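Local coordinates for folylpolyglutamate synthase protein FOLC (Mycobacterium tuberculosis, PDB 2VOS), which probably catalyses the ATP-dependent addition of L-glutamate to dihydropteroate and, successively, to tetrahydrofolate, giving dihydrofolate and folylpolyglutamates, at residues V86-S98 with F163-G176. Sequence-based numbering, arbitrary orientation.
Sequences VTALHRRTGRTTS and FADAPVDVAVVEVG. With CO (cobalt (II) ion), chain E.
Phe-163 of helix 151-165 lays one face of its ring over Gly-94, whose CA sits 4.0 Å from the ring centroid in a CH-pi contact. Next, the carbonyls of Ala-166 and Pro-167 receive weak hydrogen bonds from NH2 of Arg-92. The extended arginine chain, CG anti to the backbone N (chi1 -174°), carries the guanidinium there, while NH1 forms a salt bridge with Asp-111. Asp-169 then grips Arg-92 twice: its OD2 accepts the Arg-92 N-H at 2.8 Å, almost straight (175°), and its own N donates to Arg-92 O, which also takes Val-170 N.

From here strands 170-174 and 93-96 run parallel in one sheet, probably that of the Mur ligase middle domain (P-loop NTPase clan); Gly-94 N and O, then Thr-96 N and O, bond in turn to Val-170 O, Val-172 N, Val-172 O and Glu-174 N. Val-170 meets Val-86, CG2 to CG1 at 4.0 Å, whereas Val-173 lies alongside Thr-96 on the other sheet face. At its strand's end Glu-174 reaches Ser-98, just beyond the other: OE1 accepts Ser-98 N at 3.1 Å from above the carboxylate plane, and OE2 binds cobalt at 2.2 Å. Ser-98 O, two waters and Thr-76 also bind this ion, which probably offsets the repulsion of Ser-98 O and Glu-174 OE2, 3.0 Å apart. Glu-174, which also touches ADP, and Ser-98 together hold the metal beside the nucleotide.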
ATOM      1  N   VAL A  86     -15.590   5.736   5.179  1.00 24.16           N
ATOM      2  CA  VAL A  86     -16.105   5.711   6.541  1.00 25.20           C
ATOM      3  C   VAL A  86     -16.149   7.144   7.122  1.00 25.94           C
ATOM      4  O   VAL A  86     -17.124   7.557   7.863  1.00 26.05           O
ATOM      5  CB  VAL A  86     -15.264   4.763   7.423  1.00 24.99           C
ATOM      6  CG1 VAL A  86     -15.624   4.933   8.923  1.00 25.33           C
ATOM      7  CG2 VAL A  86     -15.407   3.337   6.914  1.00 26.58           C
ATOM      8  N   THR A  87     -15.158   7.943   6.771  1.00 23.84           N
ATOM      9  CA  THR A  87     -15.108   9.341   7.209  1.00 25.92           C
ATOM     10  C   THR A  87     -16.254  10.189   6.572  1.00 25.86           C
ATOM     11  O   THR A  87     -16.828  11.067   7.220  1.00 27.45           O
ATOM     12  CB  THR A  87     -13.695   9.959   6.828  1.00 25.14           C
ATOM     13  OG1 THR A  87     -12.658   9.266   7.592  1.00 27.22           O
ATOM     14  CG2 THR A  87     -13.666  11.453   7.146  1.00 26.35           C
ATOM     15  N   ALA A  88     -16.520   9.963   5.296  1.00 27.12           N
ATOM     16  CA  ALA A  88     -17.652  10.595   4.554  1.00 27.47           C
ATOM     17  C   ALA A  88     -19.008  10.189   5.185  1.00 29.59           C
ATOM     18  O   ALA A  88     -20.017  10.925   5.054  1.00 29.66           O
ATOM     19  CB  ALA A  88     -17.645  10.149   3.068  1.00 26.95           C
ATOM     20  N   LEU A  89     -19.039   9.033   5.856  1.00 29.94           N
ATOM     21  CA  LEU A  89     -20.221   8.566   6.583  1.00 30.39           C
ATOM     22  C   LEU A  89     -20.144   9.071   8.033  1.00 31.63           C
ATOM     23  O   LEU A  89     -20.959   8.683   8.895  1.00 33.69           O
ATOM     24  CB  LEU A  89     -20.236   7.041   6.585  1.00 30.20           C
ATOM     25  CG  LEU A  89     -20.534   6.531   5.186  1.00 30.16           C
ATOM     26  CD1 LEU A  89     -20.224   5.022   5.100  1.00 32.14           C
ATOM     27  CD2 LEU A  89     -22.055   6.871   4.933  1.00 33.24           C
ATOM     28  N   HIS A  90     -19.160   9.931   8.305  1.00 31.02           N
ATOM     29  CA  HIS A  90     -19.040  10.623   9.592  1.00 31.83           C
ATOM     30  C   HIS A  90     -18.702   9.820  10.862  1.00 32.17           C
ATOM     31  O   HIS A  90     -18.964  10.306  11.995  1.00 29.95           O
ATOM     32  CB  HIS A  90     -20.287  11.436   9.817  1.00 34.21           C
ATOM     33  CG  HIS A  90     -20.674  12.190   8.592  1.00 35.48           C
ATOM     34  ND1 HIS A  90     -19.971  13.295   8.170  1.00 36.08           N
ATOM     35  CD2 HIS A  90     -21.633  11.952   7.663  1.00 33.69           C
ATOM     36  CE1 HIS A  90     -20.524  13.745   7.054  1.00 36.93           C
ATOM     37  NE2 HIS A  90     -21.551  12.963   6.746  1.00 33.36           N
ATOM     38  N   ARG A  91     -18.106   8.638  10.667  1.00 30.41           N
ATOM     39  CA  ARG A  91     -17.484   7.896  11.797  1.00 30.35           C
ATOM     40  C   ARG A  91     -15.995   8.244  11.884  1.00 30.57           C
ATOM     41  O   ARG A  91     -15.337   8.488  10.869  1.00 31.31           O
ATOM     42  CB  ARG A  91     -17.633   6.389  11.596  1.00 29.32           C
ATOM     43  CG  ARG A  91     -18.977   5.823  12.118  1.00 31.89           C
ATOM     44  CD  ARG A  91     -20.209   6.493  11.477  1.00 32.60           C
ATOM     45  NE  ARG A  91     -21.409   5.637  11.676  1.00 33.70           N
ATOM     46  CZ  ARG A  91     -22.484   5.652  10.899  1.00 35.28           C
ATOM     47  NH1 ARG A  91     -22.550   6.485   9.847  1.00 36.04           N
ATOM     48  NH2 ARG A  91     -23.473   4.821  11.142  1.00 36.46           N
ATOM     49  N   ARG A  92     -15.465   8.254  13.092  1.00 28.83           N
ATOM     50  CA  ARG A  92     -14.127   8.672  13.309  1.00 28.79           C
ATOM     51  C   ARG A  92     -13.260   7.477  13.055  1.00 28.86           C
ATOM     52  O   ARG A  92     -13.525   6.381  13.605  1.00 27.35           O
ATOM     53  CB  ARG A  92     -13.992   9.140  14.756  1.00 28.55           C
ATOM     54  CG  ARG A  92     -12.683   9.725  15.002  1.00 35.52           C
ATOM     55  CD  ARG A  92     -12.623  10.444  16.351  1.00 39.16           C
ATOM     56  NE  ARG A  92     -11.489  11.291  16.203  1.00 41.24           N
ATOM     57  CZ  ARG A  92     -10.722  11.655  17.200  1.00 40.14           C
ATOM     58  NH1 ARG A  92      -9.713  12.454  16.958  1.00 37.87           N
ATOM     59  NH2 ARG A  92     -11.021  11.245  18.428  1.00 40.64           N
ATOM     60  N   THR A  93     -12.261   7.631  12.177  1.00 26.01           N
ATOM     61  CA  THR A  93     -11.448   6.451  11.836  1.00 26.68           C
ATOM     62  C   THR A  93     -10.031   6.479  12.448  1.00 25.84           C
ATOM     63  O   THR A  93      -9.471   7.541  12.764  1.00 25.86           O
ATOM     64  CB  THR A  93     -11.189   6.352  10.307  1.00 27.46           C
ATOM     65  OG1 THR A  93     -10.654   7.611   9.874  1.00 26.85           O
ATOM     66  CG2 THR A  93     -12.495   6.022   9.559  1.00 23.72           C
ATOM     67  N   GLY A  94      -9.459   5.303  12.596  1.00 24.87           N
ATOM     68  CA  GLY A  94      -7.993   5.210  12.755  1.00 25.04           C
ATOM     69  C   GLY A  94      -7.564   4.309  11.616  1.00 26.62           C
ATOM     70  O   GLY A  94      -8.296   3.387  11.235  1.00 26.02           O
ATOM     71  N   ARG A  95      -6.379   4.554  11.064  1.00 25.26           N
ATOM     72  CA  ARG A  95      -5.925   3.755   9.967  1.00 25.10           C
ATOM     73  C   ARG A  95      -4.414   3.480  10.141  1.00 26.79           C
ATOM     74  O   ARG A  95      -3.613   4.395  10.446  1.00 27.32           O
ATOM     75  CB  ARG A  95      -6.162   4.485   8.615  1.00 23.45           C
ATOM     76  CG  ARG A  95      -5.407   3.777   7.484  1.00 23.26           C
ATOM     77  CD  ARG A  95      -5.787   4.323   6.090  1.00 24.25           C
ATOM     78  NE  ARG A  95      -5.994   5.800   6.028  1.00 23.15           N
ATOM     79  CZ  ARG A  95      -5.002   6.691   5.895  1.00 27.15           C
ATOM     80  NH1 ARG A  95      -3.703   6.296   5.891  1.00 23.62           N
ATOM     81  NH2 ARG A  95      -5.300   7.978   5.763  1.00 23.58           N
ATOM     82  N   THR A  96      -4.032   2.216   9.970  1.00 27.45           N
ATOM     83  CA  THR A  96      -2.630   1.908  10.032  1.00 27.34           C
ATOM     84  C   THR A  96      -2.267   1.269   8.711  1.00 28.07           C
ATOM     85  O   THR A  96      -2.944   0.353   8.219  1.00 29.41           O
ATOM     86  CB  THR A  96      -2.191   1.122  11.301  1.00 28.76           C
ATOM     87  OG1 THR A  96      -0.780   0.870  11.236  1.00 27.57           O
ATOM     88  CG2 THR A  96      -2.953  -0.187  11.512  1.00 26.29           C
ATOM     89  N   THR A  97      -1.249   1.831   8.076  1.00 27.52           N
ATOM     90  CA  THR A  97      -0.795   1.357   6.785  1.00 28.52           C
ATOM     91  C   THR A  97       0.727   1.177   6.801  1.00 29.86           C
ATOM     92  O   THR A  97       1.393   1.599   7.735  1.00 28.72           O
ATOM     93  CB  THR A  97      -1.115   2.348   5.622  1.00 30.13           C
ATOM     94  OG1 THR A  97      -0.678   3.668   6.001  1.00 29.80           O
ATOM     95  CG2 THR A  97      -2.656   2.383   5.286  1.00 27.40           C
ATOM     96  N   SER A  98       1.239   0.494   5.767  1.00 30.38           N
ATOM     97  CA  SER A  98       2.653   0.240   5.622  1.00 33.22           C
ATOM     98  C   SER A  98       2.944  -0.128   4.161  1.00 32.94           C
ATOM     99  O   SER A  98       2.019  -0.437   3.342  1.00 32.34           O
ATOM    100  CB  SER A  98       3.145  -0.833   6.592  1.00 33.19           C
ATOM    101  OG  SER A  98       2.391  -1.991   6.351  1.00 39.30           O
ATOM    102  N   PHE A 163      -5.279   4.208  18.651  1.00 37.59           N
ATOM    103  CA  PHE A 163      -6.683   4.189  18.234  1.00 39.51           C
ATOM    104  C   PHE A 163      -7.586   4.203  19.471  1.00 39.32           C
ATOM    105  O   PHE A 163      -8.681   4.777  19.431  1.00 39.68           O
ATOM    106  CB  PHE A 163      -7.026   2.951  17.365  1.00 38.83           C
ATOM    107  CG  PHE A 163      -6.273   2.910  16.042  1.00 40.79           C
ATOM    108  CD1 PHE A 163      -5.720   4.086  15.505  1.00 40.51           C
ATOM    109  CD2 PHE A 163      -6.113   1.697  15.353  1.00 40.42           C
ATOM    110  CE1 PHE A 163      -5.041   4.030  14.272  1.00 39.18           C
ATOM    111  CE2 PHE A 163      -5.452   1.627  14.120  1.00 35.99           C
ATOM    112  CZ  PHE A 163      -4.904   2.783  13.589  1.00 37.13           C
ATOM    113  N   ALA A 164      -7.160   3.510  20.528  1.00 40.54           N
ATOM    114  CA  ALA A 164      -7.937   3.506  21.793  1.00 40.44           C
ATOM    115  C   ALA A 164      -7.816   4.863  22.547  1.00 39.87           C
ATOM    116  O   ALA A 164      -8.775   5.301  23.190  1.00 39.00           O
ATOM    117  CB  ALA A 164      -7.487   2.321  22.692  1.00 39.53           C
ATOM    118  N   ASP A 165      -6.630   5.488  22.501  1.00 39.55           N
ATOM    119  CA  ASP A 165      -6.399   6.838  23.061  1.00 40.84           C
ATOM    120  C   ASP A 165      -7.270   7.888  22.435  1.00 39.93           C
ATOM    121  O   ASP A 165      -7.612   8.865  23.098  1.00 39.24           O
ATOM    122  CB  ASP A 165      -4.937   7.295  22.803  1.00 41.61           C
ATOM    123  CG  ASP A 165      -3.914   6.519  23.643  1.00 49.65           C
ATOM    124  OD1 ASP A 165      -4.293   5.907  24.679  1.00 55.81           O
ATOM    125  OD2 ASP A 165      -2.714   6.529  23.269  1.00 49.99           O
ATOM    126  N   ALA A 166      -7.602   7.730  21.135  1.00 39.60           N
ATOM    127  CA  ALA A 166      -8.241   8.844  20.388  1.00 39.16           C
ATOM    128  C   ALA A 166      -9.600   9.299  20.946  1.00 38.80           C
ATOM    129  O   ALA A 166      -9.799  10.523  21.181  1.00 40.49           O
ATOM    130  CB  ALA A 166      -8.349   8.520  18.860  1.00 39.37           C
ATOM    131  N   PRO A 167     -10.586   8.383  21.057  1.00 36.79           N
ATOM    132  CA  PRO A 167     -10.673   7.041  20.520  1.00 36.24           C
ATOM    133  C   PRO A 167     -11.303   7.096  19.158  1.00 36.55           C
ATOM    134  O   PRO A 167     -11.843   8.110  18.797  1.00 38.05           O
ATOM    135  CB  PRO A 167     -11.674   6.341  21.478  1.00 36.26           C
ATOM    136  CG  PRO A 167     -12.566   7.420  21.929  1.00 36.19           C
ATOM    137  CD  PRO A 167     -11.795   8.737  21.837  1.00 36.95           C
ATOM    138  N   VAL A 168     -11.287   6.002  18.420  1.00 35.53           N
ATOM    139  CA  VAL A 168     -11.889   5.959  17.097  1.00 35.96           C
ATOM    140  C   VAL A 168     -13.210   5.157  17.146  1.00 36.39           C
ATOM    141  O   VAL A 168     -13.497   4.471  18.139  1.00 36.35           O
ATOM    142  CB  VAL A 168     -10.928   5.318  16.066  1.00 36.42           C
ATOM    143  CG1 VAL A 168      -9.558   6.069  16.031  1.00 34.43           C
ATOM    144  CG2 VAL A 168     -10.701   3.851  16.366  1.00 36.59           C
ATOM    145  N   ASP A 169     -14.037   5.290  16.110  1.00 36.75           N
ATOM    146  CA  ASP A 169     -15.238   4.426  15.948  1.00 38.47           C
ATOM    147  C   ASP A 169     -14.867   3.137  15.162  1.00 37.88           C
ATOM    148  O   ASP A 169     -15.459   2.065  15.386  1.00 37.86           O
ATOM    149  CB  ASP A 169     -16.324   5.163  15.133  1.00 37.60           C
ATOM    150  CG  ASP A 169     -16.868   6.323  15.845  1.00 39.90           C
ATOM    151  OD1 ASP A 169     -17.028   6.196  17.066  1.00 35.30           O
ATOM    152  OD2 ASP A 169     -17.143   7.367  15.187  1.00 37.97           O
ATOM    153  N   VAL A 170     -13.930   3.254  14.236  1.00 38.81           N
ATOM    154  CA  VAL A 170     -13.564   2.143  13.340  1.00 39.38           C
ATOM    155  C   VAL A 170     -12.094   2.220  13.003  1.00 39.74           C
ATOM    156  O   VAL A 170     -11.545   3.312  12.680  1.00 38.92           O
ATOM    157  CB  VAL A 170     -14.310   2.212  11.939  1.00 41.96           C
ATOM    158  CG1 VAL A 170     -14.051   0.893  11.162  1.00 42.56           C
ATOM    159  CG2 VAL A 170     -15.854   2.475  12.126  1.00 44.27           C
ATOM    160  N   ALA A 171     -11.415   1.077  13.038  1.00 38.21           N
ATOM    161  CA  ALA A 171     -10.010   1.087  12.605  1.00 38.23           C
ATOM    162  C   ALA A 171      -9.884   0.395  11.246  1.00 38.56           C
ATOM    163  O   ALA A 171     -10.573  -0.623  10.979  1.00 39.72           O
ATOM    164  CB  ALA A 171      -9.118   0.392  13.613  1.00 35.33           C
ATOM    165  N   VAL A 172      -8.975   0.899  10.418  1.00 37.87           N
ATOM    166  CA  VAL A 172      -8.740   0.294   9.136  1.00 37.51           C
ATOM    167  C   VAL A 172      -7.294  -0.197   9.166  1.00 39.08           C
ATOM    168  O   VAL A 172      -6.350   0.606   9.368  1.00 38.74           O
ATOM    169  CB  VAL A 172      -8.841   1.355   7.981  1.00 38.59           C
ATOM    170  CG1 VAL A 172      -8.632   0.629   6.640  1.00 39.13           C
ATOM    171  CG2 VAL A 172     -10.214   2.041   8.024  1.00 37.45           C
ATOM    172  N   VAL A 173      -7.101  -1.499   9.014  1.00 37.49           N
ATOM    173  CA  VAL A 173      -5.819  -2.067   9.431  1.00 38.20           C
ATOM    174  C   VAL A 173      -5.202  -2.831   8.282  1.00 39.63           C
ATOM    175  O   VAL A 173      -5.758  -3.859   7.829  1.00 40.61           O
ATOM    176  CB  VAL A 173      -6.030  -3.040  10.598  1.00 38.32           C
ATOM    177  CG1 VAL A 173      -4.623  -3.711  10.978  1.00 37.29           C
ATOM    178  CG2 VAL A 173      -6.671  -2.279  11.809  1.00 38.00           C
ATOM    179  N   GLU A 174      -4.058  -2.375   7.790  1.00 39.24           N
ATOM    180  CA  GLU A 174      -3.407  -3.069   6.702  1.00 39.58           C
ATOM    181  C   GLU A 174      -2.388  -4.080   7.273  1.00 40.39           C
ATOM    182  O   GLU A 174      -1.609  -3.745   8.149  1.00 38.98           O
ATOM    183  CB  GLU A 174      -2.653  -2.072   5.817  1.00 40.11           C
ATOM    184  CG  GLU A 174      -1.777  -2.685   4.784  1.00 40.77           C
ATOM    185  CD  GLU A 174      -1.073  -1.648   3.888  1.00 45.71           C
ATOM    186  OE1 GLU A 174      -1.179  -0.421   4.091  1.00 45.86           O
ATOM    187  OE2 GLU A 174      -0.406  -2.090   2.943  1.00 45.70           O
ATOM    188  N   VAL A 175      -2.379  -5.294   6.740  1.00 39.97           N
ATOM    189  CA  VAL A 175      -1.339  -6.287   7.058  1.00 41.84           C
ATOM    190  C   VAL A 175       0.063  -5.762   6.701  1.00 42.94           C
ATOM    191  O   VAL A 175       0.252  -5.102   5.668  1.00 44.51           O
ATOM    192  CB  VAL A 175      -1.699  -7.638   6.293  1.00 41.30           C
ATOM    193  CG1 VAL A 175      -0.588  -8.618   6.298  1.00 45.72           C
ATOM    194  CG2 VAL A 175      -2.893  -8.287   7.002  1.00 41.80           C
ATOM    195  N   GLY A 176       1.044  -6.008   7.577  1.00 43.37           N
ATOM    196  CA  GLY A 176       2.448  -5.734   7.269  1.00 44.09           C
ATOM    197  C   GLY A 176       2.908  -6.687   6.182  1.00 44.50           C
ATOM    198  O   GLY A 176       3.379  -6.262   5.123  1.00 44.15           O
TER
HETATM  199 CO    CO E1493       0.896  -1.071   1.553  1.00 28.96          CO
HETATM  200  O   HOH W   1      -8.545  12.683  19.834  1.00 51.48           O
HETATM  201  O   HOH W   2       2.361  -3.858   4.078  1.00 32.77           O
HETATM  202  O   HOH W   3       0.203  -1.674   8.707  1.00 35.63           O
HETATM  203  O   HOH W   4       2.240  -2.761   1.487  1.00 32.68           O
HETATM  204  O   HOH W   5       2.131   0.026   0.249  1.00 33.04           O